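Local structure of STU0660 (Streptococcus thermophilus, 3ZTH) at residues A[13-18]-A[32-37]; A[43-46]-A[50-53]. The protein is a large Csn2 protein that takes part in CRISPR-mediated bacterial immunity, binds magnesium and probably binds DNA. All coordinates share one frame; numbering follows the deposited sequence.

Interaction 1 of 2, residues A[13-18]-A[32-37]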
loop_
_atom_site.group_PDB
_atom_site.type_symbol
_atom_site.label_atom_id
_atom_site.label_comp_id
_atom_site.label_asym_id
_atom_site.label_seq_id
_atom_site.Cartn_x
_atom_site.Cartn_y
_atom_site.Cartn_z
ATOM N N ILE A 13 21.721 -16.893 31.103
ATOM C CA ILE A 13 21.439 -18.315 30.984
ATOM C C ILE A 13 22.634 -18.892 30.241
ATOM O O ILE A 13 22.926 -18.477 29.117
ATOM C CB ILE A 13 20.155 -18.566 30.164
ATOM C CG1 ILE A 13 18.964 -17.913 30.863
ATOM C CG2 ILE A 13 19.903 -20.053 30.022
ATOM C CD1 ILE A 13 18.170 -16.996 29.969
ATOM N N GLU A 14 23.334 -19.826 30.884
ATOM C CA GLU A 14 24.506 -20.465 30.286
ATOM C C GLU A 14 24.111 -21.666 29.439
ATOM O O GLU A 14 23.338 -22.514 29.865
ATOM C CB GLU A 14 25.490 -20.919 31.372
ATOM C CG GLU A 14 26.847 -21.354 30.832
ATOM C CD GLU A 14 27.835 -21.674 31.932
ATOM O OE1 GLU A 14 27.761 -21.010 32.988
ATOM O OE2 GLU A 14 28.690 -22.573 31.743
ATOM N N LEU A 15 24.660 -21.728 28.237
ATOM C CA LEU A 15 24.379 -22.809 27.307
ATOM C C LEU A 15 25.680 -23.345 26.702
ATOM O O LEU A 15 26.453 -22.603 26.089
ATOM C CB LEU A 15 23.481 -22.284 26.190
ATOM C CG LEU A 15 21.975 -22.557 26.125
ATOM C CD1 LEU A 15 21.358 -22.722 27.498
ATOM C CD2 LEU A 15 21.338 -21.399 25.364
ATOM N N ASN A 16 25.931 -24.629 26.874
ATOM C CA ASN A 16 27.127 -25.208 26.301
ATOM C C ASN A 16 26.691 -25.705 24.914
ATOM O O ASN A 16 25.949 -26.677 24.795
ATOM C CB ASN A 16 27.607 -26.341 27.200
ATOM C CG ASN A 16 29.076 -26.650 27.023
ATOM O OD1 ASN A 16 29.870 -25.786 26.663
ATOM N ND2 ASN A 16 29.450 -27.888 27.307
ATOM N N ILE A 17 27.140 -25.005 23.875
ATOM C CA ILE A 17 26.786 -25.306 22.482
ATOM C C ILE A 17 27.761 -26.223 21.729
ATOM O O ILE A 17 28.978 -26.034 21.778
ATOM C CB ILE A 17 26.659 -23.994 21.661
ATOM C CG1 ILE A 17 25.762 -22.988 22.394
ATOM C CG2 ILE A 17 26.129 -24.300 20.271
ATOM C CD1 ILE A 17 24.348 -23.471 22.659
ATOM N N GLY A 18 27.208 -27.201 21.012
ATOM C CA GLY A 18 28.019 -28.135 20.243
ATOM C C GLY A 18 27.311 -28.514 18.950
ATOM O O GLY A 18 26.158 -28.131 18.752
ATOM N N TYR A 32 11.418 -21.746 27.065
ATOM C CA TYR A 32 10.715 -20.960 26.070
ATOM C C TYR A 32 11.339 -19.591 25.888
ATOM O O TYR A 32 11.494 -19.118 24.763
ATOM C CB TYR A 32 9.239 -20.816 26.443
ATOM C CG TYR A 32 8.414 -20.249 25.312
ATOM C CD1 TYR A 32 7.872 -21.087 24.341
ATOM C CD2 TYR A 32 8.201 -18.879 25.191
ATOM C CE1 TYR A 32 7.138 -20.580 23.279
ATOM C CE2 TYR A 32 7.468 -18.355 24.131
ATOM C CZ TYR A 32 6.937 -19.216 23.175
ATOM O OH TYR A 32 6.193 -18.722 22.123
ATOM N N TYR A 33 11.685 -18.955 27.000
ATOM C CA TYR A 33 12.302 -17.643 26.966
ATOM C C TYR A 33 13.632 -17.726 26.223
ATOM O O TYR A 33 13.951 -16.867 25.411
ATOM C CB TYR A 33 12.550 -17.134 28.385
ATOM C CG TYR A 33 13.401 -15.895 28.399
ATOM C CD1 TYR A 33 12.849 -14.648 28.122
ATOM C CD2 TYR A 33 14.776 -15.973 28.625
ATOM C CE1 TYR A 33 13.651 -13.495 28.063
ATOM C CE2 TYR A 33 15.586 -14.833 28.569
ATOM C CZ TYR A 33 15.012 -13.599 28.287
ATOM O OH TYR A 33 15.797 -12.472 28.238
ATOM N N THR A 34 14.403 -18.764 26.518
ATOM C CA THR A 34 15.693 -18.957 25.887
ATOM C C THR A 34 15.490 -19.108 24.382
ATOM O O THR A 34 16.242 -18.529 23.585
ATOM C CB THR A 34 16.394 -20.189 26.463
ATOM O OG1 THR A 34 16.472 -20.059 27.887
ATOM C CG2 THR A 34 17.800 -20.310 25.907
ATOM N N TRP A 35 14.458 -19.858 23.994
ATOM C CA TRP A 35 14.149 -20.038 22.572
ATOM C C TRP A 35 13.749 -18.708 21.920
ATOM O O TRP A 35 14.173 -18.398 20.808
ATOM C CB TRP A 35 12.999 -21.040 22.369
ATOM C CG TRP A 35 12.530 -21.052 20.946
ATOM C CD1 TRP A 35 13.182 -21.599 19.879
ATOM C CD2 TRP A 35 11.401 -20.350 20.402
ATOM N NE1 TRP A 35 12.543 -21.272 18.708
ATOM C CE2 TRP A 35 11.448 -20.507 18.996
ATOM C CE3 TRP A 35 10.361 -19.596 20.965
ATOM C CZ2 TRP A 35 10.494 -19.940 18.140
ATOM C CZ3 TRP A 35 9.408 -19.028 20.115
ATOM C CH2 TRP A 35 9.483 -19.203 18.715
ATOM N N GLN A 36 12.924 -17.929 22.611
ATOM C CA GLN A 36 12.453 -16.652 22.077
ATOM C C GLN A 36 13.599 -15.684 21.803
ATOM O O GLN A 36 13.615 -14.997 20.788
ATOM C CB GLN A 36 11.452 -16.019 23.055
ATOM C CG GLN A 36 10.745 -14.763 22.543
ATOM C CD GLN A 36 9.842 -15.035 21.346
ATOM O OE1 GLN A 36 10.271 -14.921 20.191
ATOM N NE2 GLN A 36 8.588 -15.413 21.617
ATOM N N ILE A 37 14.551 -15.624 22.723
ATOM C CA ILE A 37 15.699 -14.744 22.567
ATOM C C ILE A 37 16.568 -15.238 21.416
ATOM O O ILE A 37 16.973 -14.462 20.551
ATOM C CB ILE A 37 16.567 -14.727 23.837
ATOM C CG1 ILE A 37 15.807 -14.087 24.998
ATOM C CG2 ILE A 37 17.849 -13.980 23.557
ATOM C CD1 ILE A 37 15.594 -12.576 24.836
#
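Ile13 on strand 13-16 packs on Tyr33 and Thr34 of helix 28-43. Its CB points toward the helix. There the side chain forks. With chi1 at -61°, CG1 lies anti to the carbonyl carbon and CG2 lies anti to the backbone N. Ile13 CG2 comes within 4.0 Å of Thr34 OG1. CG1 carries CD1 on to the Tyr33 ring. Ile13 CD1 meets this ring at its edge, near the plane, 3.6 Å from Tyr33 CE2. Ile13 CD1 also lies 4.1 Å from Thr34 OG1, so the two branch ends of Ile13 border one hydroxyl. That hydroxyl is hydrogen-bonded to Leu30 O in its own helix. Its polar need is thus met one turn back, and it can sit against methyl groups. Two residues along the strand, Leu15 CD2 meets Thr34 CG2 tip to tip at 3.7 Å. Ile37 CG1 lies over one face of the Tyr33 ring, toward its rim, and Tyr33 OH is hydrogen-bonded to Gln6 O. No hydrogen bond joins the segments; the contact is mainly apolar. The local strand and helix axes cross at -76° and pass 10.9 Å apart. Strand 13-16 pairs antiparallel with strand 2-5, whose Val5 touches both Leu15 and Ile37. Helix 28-43 therefore packs on this small antiparallel sheet, and Trp174 of the second subunit meets Tyr33 beside the contact.

Interaction 2 of 2, residues A[43-46]-A[50-53]; sequences GGKK and EDLS
Lys45 and Asp51 meet across the short link between helix 28-43 and helix 49-52. The chain turns at Gly44, where phi is positive, on leaving the first helix. It then runs on to Lys45, whose CB points toward segment 50-53. The lysine leaves its backbone with CG anti to the backbone N, then bends at chi2 (73°). This bend carries its end across the Asp51 side chain at about a right angle.

Glu50 comes first in the second segment. Its backbone is hydrogen-bonded to the second subunit, and its side chain packs there on Phe162. Asp51 follows and makes the contact with Lys45. Asp51 OD2 lies 3.6 Å from Lys45 CE but 4.2 Å from Lys45 NZ, too far for a direct salt bridge. Asp51 OD2 is instead hydrogen-bonded to Ser48 N, just before helix 49-52. Asp51 OD1 accepts a hydrogen bond from a water, 2.8 Å away. The same water accepts one from Lys45 NZ at 3.1 Å. OD1 is also bonded to Ser171 OG of the second subunit, and Asp51 O to Trp174 NE1 of that subunit. Leu52 comes next and packs on Tyr47 and Pro60 of its own chain. Ser53 closes the segment and packs on Leu170 of the second subunit.

Trp40 of helix 28-43 touches both Lys45 and Asp51. The buried carboxylate is held by both of its oxygens, and the nearby ammonium group would help to stabilise its negative charge. The chemistry implies a water-bridged charge pair at the subunit interface. The lysine's methylene carbon CE touches the carboxylate, while its ammonium is linked to it through one water, and the aspartate reaches the neighbouring subunit directly.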
loop_
_atom_site.group_PDB
_atom_site.type_symbol
_atom_site.label_atom_id
_atom_site.label_comp_id
_atom_site.label_asym_id
_atom_site.label_seq_id
_atom_site.Cartn_x
_atom_site.Cartn_y
_atom_site.Cartn_z
ATOM N N GLY A 43 17.575 -14.466 14.386
ATOM C CA GLY A 43 16.576 -14.434 13.332
ATOM C C GLY A 43 16.364 -13.102 12.636
ATOM O O GLY A 43 15.576 -13.026 11.692
ATOM N N GLY A 44 17.037 -12.051 13.092
ATOM C CA GLY A 44 16.885 -10.759 12.447
ATOM C C GLY A 44 15.708 -9.924 12.922
ATOM O O GLY A 44 15.223 -9.039 12.211
ATOM N N LYS A 45 15.245 -10.199 14.132
ATOM C CA LYS A 45 14.131 -9.454 14.692
ATOM C C LYS A 45 14.420 -7.953 14.786
ATOM O O LYS A 45 15.479 -7.539 15.253
ATOM C CB LYS A 45 13.814 -9.996 16.087
ATOM C CG LYS A 45 12.776 -9.218 16.856
ATOM C CD LYS A 45 11.388 -9.454 16.307
ATOM C CE LYS A 45 10.334 -8.832 17.219
ATOM N NZ LYS A 45 8.948 -9.191 16.801
ATOM N N LYS A 46 13.471 -7.142 14.330
ATOM C CA LYS A 46 13.587 -5.689 14.415
ATOM C C LYS A 46 12.785 -5.355 15.671
ATOM O O LYS A 46 11.565 -5.503 15.704
ATOM C CB LYS A 46 12.978 -5.029 13.176
ATOM C CG LYS A 46 13.686 -5.416 11.877
ATOM C CD LYS A 46 12.795 -5.191 10.661
ATOM C CE LYS A 46 13.303 -5.966 9.451
ATOM N NZ LYS A 46 12.250 -6.110 8.403
ATOM N N GLU A 50 8.401 -1.838 22.842
ATOM C CA GLU A 50 7.676 -2.714 23.754
ATOM C C GLU A 50 8.419 -4.046 23.876
ATOM O O GLU A 50 8.273 -4.762 24.868
ATOM C CB GLU A 50 6.241 -2.958 23.264
ATOM C CG GLU A 50 5.303 -1.757 23.400
ATOM C CD GLU A 50 5.345 -0.816 22.199
ATOM O OE1 GLU A 50 6.448 -0.382 21.807
ATOM O OE2 GLU A 50 4.266 -0.505 21.650
ATOM N N ASP A 51 9.216 -4.376 22.864
ATOM C CA ASP A 51 9.979 -5.613 22.892
ATOM C C ASP A 51 11.146 -5.471 23.859
ATOM O O ASP A 51 11.498 -6.414 24.563
ATOM C CB ASP A 51 10.543 -5.951 21.508
ATOM C CG ASP A 51 9.470 -6.281 20.489
ATOM O OD1 ASP A 51 8.455 -6.898 20.854
ATOM O OD2 ASP A 51 9.661 -5.940 19.308
ATOM N N LEU A 52 11.742 -4.285 23.895
ATOM C CA LEU A 52 12.896 -4.036 24.756
ATOM C C LEU A 52 12.556 -3.568 26.171
ATOM O O LEU A 52 13.454 -3.357 26.989
ATOM C CB LEU A 52 13.823 -3.031 24.073
ATOM C CG LEU A 52 14.241 -3.465 22.663
ATOM C CD1 LEU A 52 14.963 -2.338 21.954
ATOM C CD2 LEU A 52 15.129 -4.695 22.752
ATOM N N SER A 53 11.264 -3.423 26.458
ATOM C CA SER A 53 10.797 -2.982 27.775
ATOM C C SER A 53 11.556 -3.651 28.910
ATOM O O SER A 53 12.230 -2.988 29.688
ATOM C CB SER A 53 9.315 -3.300 27.945
ATOM O OG SER A 53 8.575 -2.798 26.854
HETATM O O HOH W 1 6.917 -8.103 18.918
#

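Overall arrangement
Interactions 1 and 2 follow one another along the chain. Helix 28-43 joins them: interaction 1 uses its middle, and interaction 2 starts where it ends. Their centres are 16 Å apart, and their nearest atoms about 6 Å, so they do not touch. Both border the second subunit, and they share one neighbour there. Trp174 of that subunit packs on Ile37 of segment 32-37 and bonds to the backbone of Asp51. Both contacts lie away from the magnesium site of Gln26 and Asp240. Gln26 nevertheless lies between strand 20-24 and helix 28-43, the position of a P-loop, consistent with the P-loop NTPase clan.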